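Long-range contacts in histidine phosphotransfer protein (Medicago truncatula, PDB 4G78), which probably relays phosphoryl groups between cytokinin sensor histidine kinases and response regulators through a phosphorylatable histidine: residues Gln21-Ser29 against Glu123-Leu134; Ala64-Phe72 against Gln108-Leu117. All blocks are in the same frame, centred on the assembly; numbering follows the deposited sequence. Where two conformers were deposited one is given.

Contact 1: Gln21-Ser29 against Glu123-Leu134; sequences QGYLDDQFS and EYSLLKNNLKYL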
loop_
_atom_site.group_PDB
_atom_site.type_symbol
_atom_site.label_atom_id
_atom_site.label_comp_id
_atom_site.label_asym_id
_atom_site.label_seq_id
_atom_site.Cartn_x
_atom_site.Cartn_y
_atom_site.Cartn_z
ATOM N N GLN A 21 7.325 7.265 9.290
ATOM C CA GLN A 21 7.409 7.939 8.000
ATOM C C GLN A 21 6.074 7.989 7.261
ATOM O O GLN A 21 5.986 8.542 6.175
ATOM C CB GLN A 21 8.534 7.357 7.179
ATOM C CG GLN A 21 9.909 7.770 7.691
ATOM C CD GLN A 21 10.166 9.242 7.423
ATOM O OE1 GLN A 21 10.306 9.603 6.231
ATOM N NE2 GLN A 21 10.202 10.073 8.421
ATOM N N GLY A 22 5.026 7.403 7.836
ATOM C CA GLY A 22 3.680 7.568 7.297
ATOM C C GLY A 22 3.264 6.561 6.253
ATOM O O GLY A 22 2.203 6.747 5.647
ATOM N N TYR A 23 4.051 5.521 6.015
ATOM C CA TYR A 23 3.667 4.495 5.060
ATOM C C TYR A 23 2.436 3.723 5.510
ATOM O O TYR A 23 1.652 3.257 4.681
ATOM C CB TYR A 23 4.806 3.530 4.796
ATOM C CG TYR A 23 5.950 4.120 4.052
ATOM C CD1 TYR A 23 5.793 4.453 2.690
ATOM C CD2 TYR A 23 7.155 4.447 4.641
ATOM C CE1 TYR A 23 6.802 5.063 1.990
ATOM C CE2 TYR A 23 8.153 4.999 3.921
ATOM C CZ TYR A 23 7.952 5.320 2.559
ATOM O OH TYR A 23 8.963 5.871 1.818
ATOM N N LEU A 24 2.335 3.493 6.830
ATOM C CA LEU A 24 1.295 2.679 7.437
ATOM C C LEU A 24 0.573 3.501 8.478
ATOM O O LEU A 24 1.172 4.359 9.125
ATOM C CB LEU A 24 1.926 1.466 8.148
ATOM C CG LEU A 24 2.724 0.550 7.234
ATOM C CD1 LEU A 24 3.444 -0.509 8.077
ATOM C CD2 LEU A 24 1.863 -0.051 6.155
ATOM N N ASP A 25 -0.707 3.181 8.671
ATOM C CA ASP A 25 -1.503 3.728 9.740
ATOM C C ASP A 25 -2.223 2.611 10.493
ATOM O O ASP A 25 -2.026 1.429 10.235
ATOM C CB ASP A 25 -2.479 4.813 9.219
ATOM C CG ASP A 25 -3.583 4.304 8.306
ATOM O OD1 ASP A 25 -4.167 3.235 8.576
ATOM O OD2 ASP A 25 -3.849 4.950 7.298
ATOM N N ASP A 26 -3.030 3.012 11.463
ATOM C CA ASP A 26 -3.606 2.050 12.380
ATOM C C ASP A 26 -4.456 0.963 11.706
ATOM O O ASP A 26 -4.639 -0.085 12.305
ATOM C CB ASP A 26 -4.488 2.762 13.426
ATOM C CG ASP A 26 -4.860 1.819 14.558
ATOM O OD1 ASP A 26 -3.930 1.396 15.294
ATOM O OD2 ASP A 26 -6.045 1.531 14.728
ATOM N N GLN A 27 -4.993 1.180 10.510
ATOM C CA GLN A 27 -5.677 0.030 9.881
ATOM C C GLN A 27 -4.759 -1.109 9.650
ATOM O O GLN A 27 -5.167 -2.295 9.752
ATOM C CB GLN A 27 -6.422 0.457 8.625
ATOM C CG GLN A 27 -7.022 -0.747 7.859
ATOM C CD GLN A 27 -8.025 -1.579 8.621
ATOM O OE1 GLN A 27 -8.502 -1.196 9.692
ATOM N NE2 GLN A 27 -8.331 -2.689 8.043
ATOM N N PHE A 28 -3.487 -0.850 9.333
ATOM C CA PHE A 28 -2.524 -1.924 9.202
ATOM C C PHE A 28 -2.346 -2.634 10.557
ATOM O O PHE A 28 -2.291 -3.842 10.659
ATOM C CB PHE A 28 -1.199 -1.420 8.653
ATOM C CG PHE A 28 -0.227 -2.525 8.382
ATOM C CD1 PHE A 28 -0.338 -3.246 7.174
ATOM C CD2 PHE A 28 0.760 -2.844 9.292
ATOM C CE1 PHE A 28 0.566 -4.269 6.975
ATOM C CE2 PHE A 28 1.662 -3.881 9.015
ATOM C CZ PHE A 28 1.551 -4.554 7.823
ATOM N N SER A 29 -2.223 -1.819 11.634
ATOM C CA SER A 29 -2.142 -2.396 12.964
ATOM C C SER A 29 -3.346 -3.297 13.259
ATOM O O SER A 29 -3.185 -4.338 13.917
ATOM C CB SER A 29 -2.085 -1.258 14.010
ATOM O OG SER A 29 -1.039 -0.373 13.774
ATOM N N GLU A 123 4.688 6.030 -4.595
ATOM C CA GLU A 123 4.254 5.674 -3.257
ATOM C C GLU A 123 3.862 4.219 -3.168
ATOM O O GLU A 123 4.158 3.543 -2.158
ATOM C CB GLU A 123 3.155 6.594 -2.786
ATOM C CG GLU A 123 3.666 7.989 -2.477
ATOM C CD GLU A 123 4.593 8.074 -1.307
ATOM O OE1 GLU A 123 4.487 7.244 -0.396
ATOM O OE2 GLU A 123 5.497 8.947 -1.305
ATOM N N TYR A 124 3.207 3.681 -4.192
ATOM C CA TYR A 124 2.828 2.279 -4.200
ATOM C C TYR A 124 4.075 1.410 -4.176
ATOM O O TYR A 124 4.165 0.443 -3.406
ATOM C CB TYR A 124 1.943 1.969 -5.411
ATOM C CG TYR A 124 1.649 0.504 -5.465
ATOM C CD1 TYR A 124 0.736 -0.087 -4.596
ATOM C CD2 TYR A 124 2.333 -0.298 -6.331
ATOM C CE1 TYR A 124 0.529 -1.468 -4.593
ATOM C CE2 TYR A 124 2.167 -1.691 -6.304
ATOM C CZ TYR A 124 1.238 -2.258 -5.447
ATOM O OH TYR A 124 1.011 -3.617 -5.388
ATOM N N SER A 125 5.051 1.724 -5.015
ATOM C CA SER A 125 6.260 0.927 -5.043
ATOM C C SER A 125 7.013 0.992 -3.716
ATOM O O SER A 125 7.501 -0.061 -3.241
ATOM C CB SER A 125 7.133 1.386 -6.212
ATOM O OG SER A 125 8.360 0.686 -6.191
ATOM N N LEU A 126 7.091 2.150 -3.114
ATOM C CA LEU A 126 7.763 2.284 -1.801
ATOM C C LEU A 126 7.073 1.422 -0.795
ATOM O O LEU A 126 7.705 0.723 0.027
ATOM C CB LEU A 126 7.778 3.746 -1.344
ATOM C CG LEU A 126 8.728 4.669 -2.089
ATOM C CD1 LEU A 126 8.422 6.099 -1.792
ATOM C CD2 LEU A 126 10.205 4.297 -1.666
ATOM N N LEU A 127 5.735 1.484 -0.776
ATOM C CA LEU A 127 4.973 0.692 0.193
ATOM C C LEU A 127 5.214 -0.792 -0.021
ATOM O O LEU A 127 5.473 -1.546 0.919
ATOM C CB LEU A 127 3.509 1.030 0.063
ATOM C CG LEU A 127 2.611 0.147 0.922
ATOM C CD1 LEU A 127 2.779 0.437 2.405
ATOM C CD2 LEU A 127 1.231 0.266 0.477
ATOM N N LYS A 128 5.052 -1.237 -1.277
ATOM C CA LYS A 128 5.145 -2.675 -1.563
ATOM C C LYS A 128 6.527 -3.184 -1.202
ATOM O O LYS A 128 6.677 -4.246 -0.580
ATOM C CB LYS A 128 4.812 -2.936 -3.024
ATOM C CG LYS A 128 4.882 -4.402 -3.368
ATOM C CD LYS A 128 4.423 -4.736 -4.738
ATOM C CE LYS A 128 4.335 -6.197 -5.031
ATOM N NZ LYS A 128 4.161 -6.491 -6.460
ATOM N N ASN A 129 7.584 -2.461 -1.604
ATOM C CA ASN A 129 8.955 -2.940 -1.302
ATOM C C ASN A 129 9.197 -2.976 0.219
ATOM O O ASN A 129 9.814 -3.950 0.715
ATOM C CB ASN A 129 9.945 -2.102 -1.985
ATOM C CG ASN A 129 9.929 -2.407 -3.501
ATOM O OD1 ASN A 129 9.483 -3.450 -3.980
ATOM N ND2 ASN A 129 10.429 -1.459 -4.192
ATOM N N ASN A 130 8.729 -1.994 0.924
ATOM C CA ASN A 130 8.922 -1.966 2.396
ATOM C C ASN A 130 8.098 -3.085 3.055
ATOM O O ASN A 130 8.605 -3.724 4.003
ATOM C CB ASN A 130 8.620 -0.612 2.949
ATOM C CG ASN A 130 9.766 0.373 2.817
ATOM O OD1 ASN A 130 10.825 0.155 3.375
ATOM N ND2 ASN A 130 9.628 1.409 2.069
ATOM N N LEU A 131 6.876 -3.340 2.629
ATOM C CA LEU A 131 6.106 -4.430 3.171
ATOM C C LEU A 131 6.700 -5.767 2.852
ATOM O O LEU A 131 6.727 -6.673 3.692
ATOM C CB LEU A 131 4.646 -4.416 2.674
ATOM C CG LEU A 131 3.786 -3.345 3.325
ATOM C CD1 LEU A 131 2.427 -3.324 2.618
ATOM C CD2 LEU A 131 3.688 -3.549 4.834
ATOM N N LYS A 132 7.213 -5.969 1.633
ATOM C CA LYS A 132 7.850 -7.228 1.286
ATOM C C LYS A 132 9.006 -7.502 2.227
ATOM O O LYS A 132 9.265 -8.656 2.593
ATOM C CB LYS A 132 8.284 -7.228 -0.190
ATOM C CG LYS A 132 7.136 -7.548 -1.151
ATOM C CD LYS A 132 7.616 -7.812 -2.590
ATOM C CE LYS A 132 7.159 -9.201 -3.024
ATOM N NZ LYS A 132 6.441 -9.150 -4.361
ATOM N N TYR A 133 9.752 -6.483 2.605
ATOM C CA TYR A 133 10.852 -6.665 3.583
ATOM C C TYR A 133 10.335 -7.057 4.937
ATOM O O TYR A 133 10.860 -7.985 5.579
ATOM C CB TYR A 133 11.687 -5.396 3.597
ATOM C CG TYR A 133 12.908 -5.505 4.486
ATOM C CD1 TYR A 133 13.845 -6.539 4.303
ATOM C CD2 TYR A 133 13.184 -4.596 5.475
ATOM C CE1 TYR A 133 14.957 -6.626 5.119
ATOM C CE2 TYR A 133 14.327 -4.698 6.246
ATOM C CZ TYR A 133 15.212 -5.739 6.060
ATOM O OH TYR A 133 16.325 -5.789 6.860
ATOM N N LEU A 134 9.259 -6.414 5.395
ATOM C CA LEU A 134 8.608 -6.765 6.655
ATOM C C LEU A 134 8.274 -8.268 6.633
ATOM O O LEU A 134 8.559 -9.007 7.583
ATOM C CB LEU A 134 7.426 -5.779 6.808
ATOM C CG LEU A 134 6.757 -5.796 8.194
ATOM C CD1 LEU A 134 7.625 -5.647 9.308
ATOM C CD2 LEU A 134 5.661 -4.777 8.135
#
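Glu-123 opens the contact by setting its carboxylate beside the phenol ring of Tyr-23, with OE1 4.0 Å from CE1 and the two flat groups tilted only 26° apart. A bend at chi2 (-67°) brings the carboxylate back to that ring, and its charge is paired in a salt bridge with Arg-93, which also makes a cation-pi contact with Tyr-23, so one arginine serves both sides. One turn on, Leu-126 receives the outer end of the tyrosine: its CB lies 3.7 Å from Tyr-23 CE1, and its methyl CD1 meets the hydroxyl OH at the same range. Leu-127, the residue whose backbone comes nearest Tyr-23, brings CD1 up to the loop, 3.8 Å from the carbonyl O of Tyr-23 and 3.9 Å from CD2 of Leu-24. Asn-130 holds ND2 over one face of the Tyr-23 ring, offset toward the rim. The same ND2 donates to Leu-126 O (2.9 Å) from above the carbonyl plane, which ties the amide back to its own helix, while the ordinary backbone bond from Asn-130 N reaches that oxygen from the opposite face. Leu-131 CD2 meets both Leu-24 CD2 and the Phe-28 ring, lying 3.8 Å from Phe-28 CZ, and Leu-24 CD2 rests over a face of the phenylalanine. Leu-134 finishes the row: in one of its two conformers, Leu-134 CD2 lies 4.1 Å from Phe-28 CZ. Phe-28 has its CG anti to the backbone N (chi1 -174°), which lets the ring end against Leu-131. Helix 6-20 ends in a Schellman motif at Gly-22, and Asp-25 N-caps helix 26-32 through Gln-27 N. The whole is a helix-loop-helix connection packed on the long helix 110-145, part of the all-helical HPt fold.

Contact 2: Ala64-Phe72 against Gln108-Leu117; sequences ALEQVPVNF and QNLEGCVRCL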
loop_
_atom_site.group_PDB
_atom_site.type_symbol
_atom_site.label_atom_id
_atom_site.label_comp_id
_atom_site.label_asym_id
_atom_site.label_seq_id
_atom_site.Cartn_x
_atom_site.Cartn_y
_atom_site.Cartn_z
ATOM N N ALA A 64 -5.453 5.025 -19.238
ATOM C CA ALA A 64 -6.470 6.046 -19.376
ATOM C C ALA A 64 -5.916 7.376 -19.667
ATOM O O ALA A 64 -6.480 8.184 -20.466
ATOM C CB ALA A 64 -7.387 6.112 -18.138
ATOM N N LEU A 65 -4.802 7.783 -19.000
ATOM C CA LEU A 65 -4.208 9.079 -19.181
ATOM C C LEU A 65 -3.585 9.257 -20.548
ATOM O O LEU A 65 -3.338 10.417 -20.961
ATOM C CB LEU A 65 -3.159 9.385 -18.133
ATOM C CG LEU A 65 -3.781 9.724 -16.816
ATOM C CD1 LEU A 65 -2.575 10.137 -15.899
ATOM C CD2 LEU A 65 -4.671 10.909 -16.845
ATOM N N GLU A 66 -3.308 8.181 -21.257
ATOM C CA GLU A 66 -2.741 8.197 -22.610
ATOM C C GLU A 66 -3.745 8.278 -23.684
ATOM O O GLU A 66 -3.374 8.456 -24.852
ATOM C CB GLU A 66 -1.932 6.886 -22.909
ATOM C CG GLU A 66 -0.824 6.685 -22.020
ATOM C CD GLU A 66 -0.156 5.366 -22.077
ATOM O OE1 GLU A 66 -0.676 4.254 -22.519
ATOM O OE2 GLU A 66 1.006 5.362 -21.630
ATOM N N GLN A 67 -5.011 8.090 -23.384
ATOM C CA GLN A 67 -6.073 8.141 -24.383
ATOM C C GLN A 67 -6.283 9.582 -24.808
ATOM O O GLN A 67 -6.091 10.516 -24.020
ATOM C CB GLN A 67 -7.391 7.551 -23.845
ATOM C CG GLN A 67 -7.302 6.128 -23.369
ATOM C CD GLN A 67 -6.657 5.197 -24.351
ATOM O OE1 GLN A 67 -7.108 5.084 -25.525
ATOM N NE2 GLN A 67 -5.514 4.510 -23.907
ATOM N N VAL A 68 -6.727 9.764 -26.030
ATOM C CA VAL A 68 -7.115 11.091 -26.526
ATOM C C VAL A 68 -8.520 10.955 -27.038
ATOM O O VAL A 68 -8.727 10.242 -27.992
ATOM C CB VAL A 68 -6.183 11.576 -27.626
ATOM C CG1 VAL A 68 -6.622 12.996 -28.012
ATOM C CG2 VAL A 68 -4.742 11.481 -27.164
ATOM N N PRO A 69 -9.497 11.676 -26.493
ATOM C CA PRO A 69 -9.412 12.529 -25.320
ATOM C C PRO A 69 -9.364 11.711 -24.021
ATOM O O PRO A 69 -9.631 10.489 -24.005
ATOM C CB PRO A 69 -10.715 13.306 -25.311
ATOM C CG PRO A 69 -11.659 12.634 -26.205
ATOM C CD PRO A 69 -10.840 11.735 -27.067
ATOM N N VAL A 70 -8.926 12.335 -22.985
ATOM C CA VAL A 70 -8.835 11.676 -21.654
ATOM C C VAL A 70 -10.192 11.683 -20.990
ATOM O O VAL A 70 -10.849 12.683 -20.982
ATOM C CB VAL A 70 -7.829 12.516 -20.859
ATOM C CG1 VAL A 70 -7.789 12.075 -19.337
ATOM C CG2 VAL A 70 -6.423 12.312 -21.373
ATOM N N ASN A 71 -10.609 10.570 -20.372
ATOM C CA ASN A 71 -11.830 10.458 -19.661
ATOM C C ASN A 71 -11.517 10.719 -18.160
ATOM O O ASN A 71 -11.148 9.840 -17.396
ATOM C CB ASN A 71 -12.430 9.097 -19.836
ATOM C CG ASN A 71 -13.858 9.027 -19.315
ATOM O OD1 ASN A 71 -14.158 9.663 -18.286
ATOM N ND2 ASN A 71 -14.548 8.135 -20.001
ATOM N N PHE A 72 -11.545 12.024 -17.800
ATOM C CA PHE A 72 -11.285 12.431 -16.448
ATOM C C PHE A 72 -12.243 11.817 -15.437
ATOM O O PHE A 72 -11.828 11.647 -14.271
ATOM C CB PHE A 72 -11.258 13.979 -16.360
ATOM C CG PHE A 72 -10.080 14.527 -17.104
ATOM C CD1 PHE A 72 -8.840 14.573 -16.526
ATOM C CD2 PHE A 72 -10.211 15.095 -18.358
ATOM C CE1 PHE A 72 -7.771 15.045 -17.204
ATOM C CE2 PHE A 72 -9.129 15.557 -19.015
ATOM C CZ PHE A 72 -7.856 15.642 -18.407
ATOM N N GLN A 108 -10.403 18.879 -15.632
ATOM C CA GLN A 108 -9.885 18.345 -16.836
ATOM C C GLN A 108 -8.471 18.794 -17.079
ATOM O O GLN A 108 -8.083 19.072 -18.179
ATOM C CB GLN A 108 -10.877 18.616 -17.959
ATOM C CG GLN A 108 -12.289 18.165 -17.624
ATOM C CD GLN A 108 -13.242 18.305 -18.771
ATOM O OE1 GLN A 108 -12.931 17.975 -19.854
ATOM N NE2 GLN A 108 -14.402 18.752 -18.492
ATOM N N ASN A 109 -7.668 18.751 -16.010
ATOM C CA ASN A 109 -6.266 19.130 -16.057
ATOM C C ASN A 109 -5.396 17.865 -16.146
ATOM O O ASN A 109 -5.130 17.172 -15.141
ATOM C CB ASN A 109 -5.868 19.894 -14.841
ATOM C CG ASN A 109 -4.468 20.436 -14.617
ATOM O OD1 ASN A 109 -3.403 19.994 -15.154
ATOM N ND2 ASN A 109 -4.326 21.459 -13.744
ATOM N N LEU A 110 -4.882 17.657 -17.269
ATOM C CA LEU A 110 -4.068 16.480 -17.502
ATOM C C LEU A 110 -2.647 16.505 -16.954
ATOM O O LEU A 110 -2.220 15.583 -16.238
ATOM C CB LEU A 110 -3.893 16.207 -18.984
ATOM C CG LEU A 110 -3.017 15.056 -19.491
ATOM C CD1 LEU A 110 -3.474 13.692 -19.101
ATOM C CD2 LEU A 110 -2.464 15.283 -20.844
ATOM N N GLU A 111 -2.006 17.566 -17.005
ATOM C CA GLU A 111 -0.675 17.609 -16.361
ATOM C C GLU A 111 -0.740 17.421 -14.849
ATOM O O GLU A 111 0.091 16.731 -14.300
ATOM C CB GLU A 111 0.048 18.850 -16.882
ATOM C CG GLU A 111 0.246 18.861 -18.395
ATOM C CD GLU A 111 1.061 19.917 -19.068
ATOM O OE1 GLU A 111 2.183 20.139 -18.471
ATOM O OE2 GLU A 111 0.813 20.523 -20.139
ATOM N N GLY A 112 -1.752 17.968 -14.170
ATOM C CA GLY A 112 -1.988 17.622 -12.760
ATOM C C GLY A 112 -2.198 16.153 -12.493
ATOM O O GLY A 112 -1.695 15.551 -11.598
ATOM N N CYS A 113 -3.044 15.575 -13.331
ATOM C CA CYS A 113 -3.327 14.157 -13.209
ATOM C C CYS A 113 -2.047 13.323 -13.402
ATOM O O CYS A 113 -1.858 12.308 -12.695
ATOM C CB CYS A 113 -4.420 13.677 -14.148
ATOM S SG CYS A 113 -6.080 14.214 -13.762
ATOM N N VAL A 114 -1.212 13.714 -14.377
ATOM C CA VAL A 114 0.039 12.990 -14.614
ATOM C C VAL A 114 0.860 13.058 -13.393
ATOM O O VAL A 114 1.457 12.065 -12.952
ATOM C CB VAL A 114 0.727 13.609 -15.848
ATOM C CG1 VAL A 114 2.176 13.232 -15.846
ATOM C CG2 VAL A 114 -0.086 13.237 -17.120
ATOM N N ARG A 115 0.991 14.272 -12.793
ATOM C CA ARG A 115 1.817 14.393 -11.549
ATOM C C ARG A 115 1.269 13.484 -10.494
ATOM O O ARG A 115 2.035 12.866 -9.717
ATOM C CB ARG A 115 1.774 15.873 -11.113
ATOM C CG ARG A 115 2.592 16.788 -12.076
ATOM C CD ARG A 115 2.825 18.119 -11.348
ATOM N NE ARG A 115 1.695 18.971 -11.309
ATOM C CZ ARG A 115 1.214 19.783 -12.206
ATOM N NH1 ARG A 115 1.798 19.943 -13.398
ATOM N NH2 ARG A 115 0.107 20.506 -11.954
ATOM N N CYS A 116 -0.053 13.516 -10.263
ATOM C CA CYS A 116 -0.680 12.690 -9.264
ATOM C C CYS A 116 -0.379 11.207 -9.496
ATOM O O CYS A 116 -0.078 10.439 -8.579
ATOM C CB CYS A 116 -2.200 12.890 -9.183
ATOM S SG CYS A 116 -2.689 14.523 -8.677
ATOM N N LEU A 117 -0.471 10.747 -10.745
ATOM C CA LEU A 117 -0.173 9.345 -11.068
ATOM C C LEU A 117 1.281 8.972 -10.823
ATOM O O LEU A 117 1.578 7.887 -10.285
ATOM C CB LEU A 117 -0.605 9.000 -12.479
ATOM C CG LEU A 117 -0.393 7.501 -12.859
ATOM C CD1 LEU A 117 -1.146 6.583 -11.867
ATOM C CD2 LEU A 117 -0.621 7.322 -14.325
#
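The backbones come closest at two points, 7.4 Å between Leu-65 CA and Val-114 CA, and 6.1 Å between Phe-72 CA and Gln-108 CA. The first joins helix 41-66 to helix 110-145; at the second, the Schellman turn at Gln-108 meets the start of helix 72-89. The side chain of Leu-65 sits as a knob in the hole formed by Leu-110, Cys-113, Val-114 and Leu-117 on helix 110-145, its CD2 3.8 Å from Leu-110 CD1 while CD1 is turned to Leu-117 CD2. Phe-72 is sandwiched: in one conformer of Val-70 its CG1 sits over the centre of one face, and CA of Gln-108 makes a CH-pi contact with the other, 3.5 Å from the centroid and 9° off the normal. At the ring's edge, one conformer of Cys-113 places SG 3.9 Å from Phe-72 CD1 in a sulfur-aromatic contact. With an alanine at Phe-72, the Gln-108 turn would probably lose the surface its CA rests on, opening a gap beside Val-70. Asn-109 N-caps helix 110-145 through Gly-112 N. Ile-75 of helix 72-89 touches Leu-65, Phe-104 of helix 101-106 lies against Cys-113, and Leu-58 and Met-61 of helix 41-66 pack on Leu-117.

Overall arrangement
Both contacts use helix 110-145, which extends along the elongated molecule: contact 2 engages its first turns and contact 1 its middle. Their centres are 26 Å apart and their nearest atoms about 7 Å, without touching. Along the chain the order is 21-29, 64-72, 108-117, 123-134, so contact 2 falls wholly within the span that contact 1 closes. Contact 1 lies about 6 Å from the chain's centre and ties the turn after helix 6-20 to the bundle; contact 2, about 22 Å out, joins helix 41-66 and the loop after it to the start of helix 110-145 and the turn before it. Helix 110-145 thus links two separate regions of the all-helical fold that carries His-80, the predicted phosphorylation site.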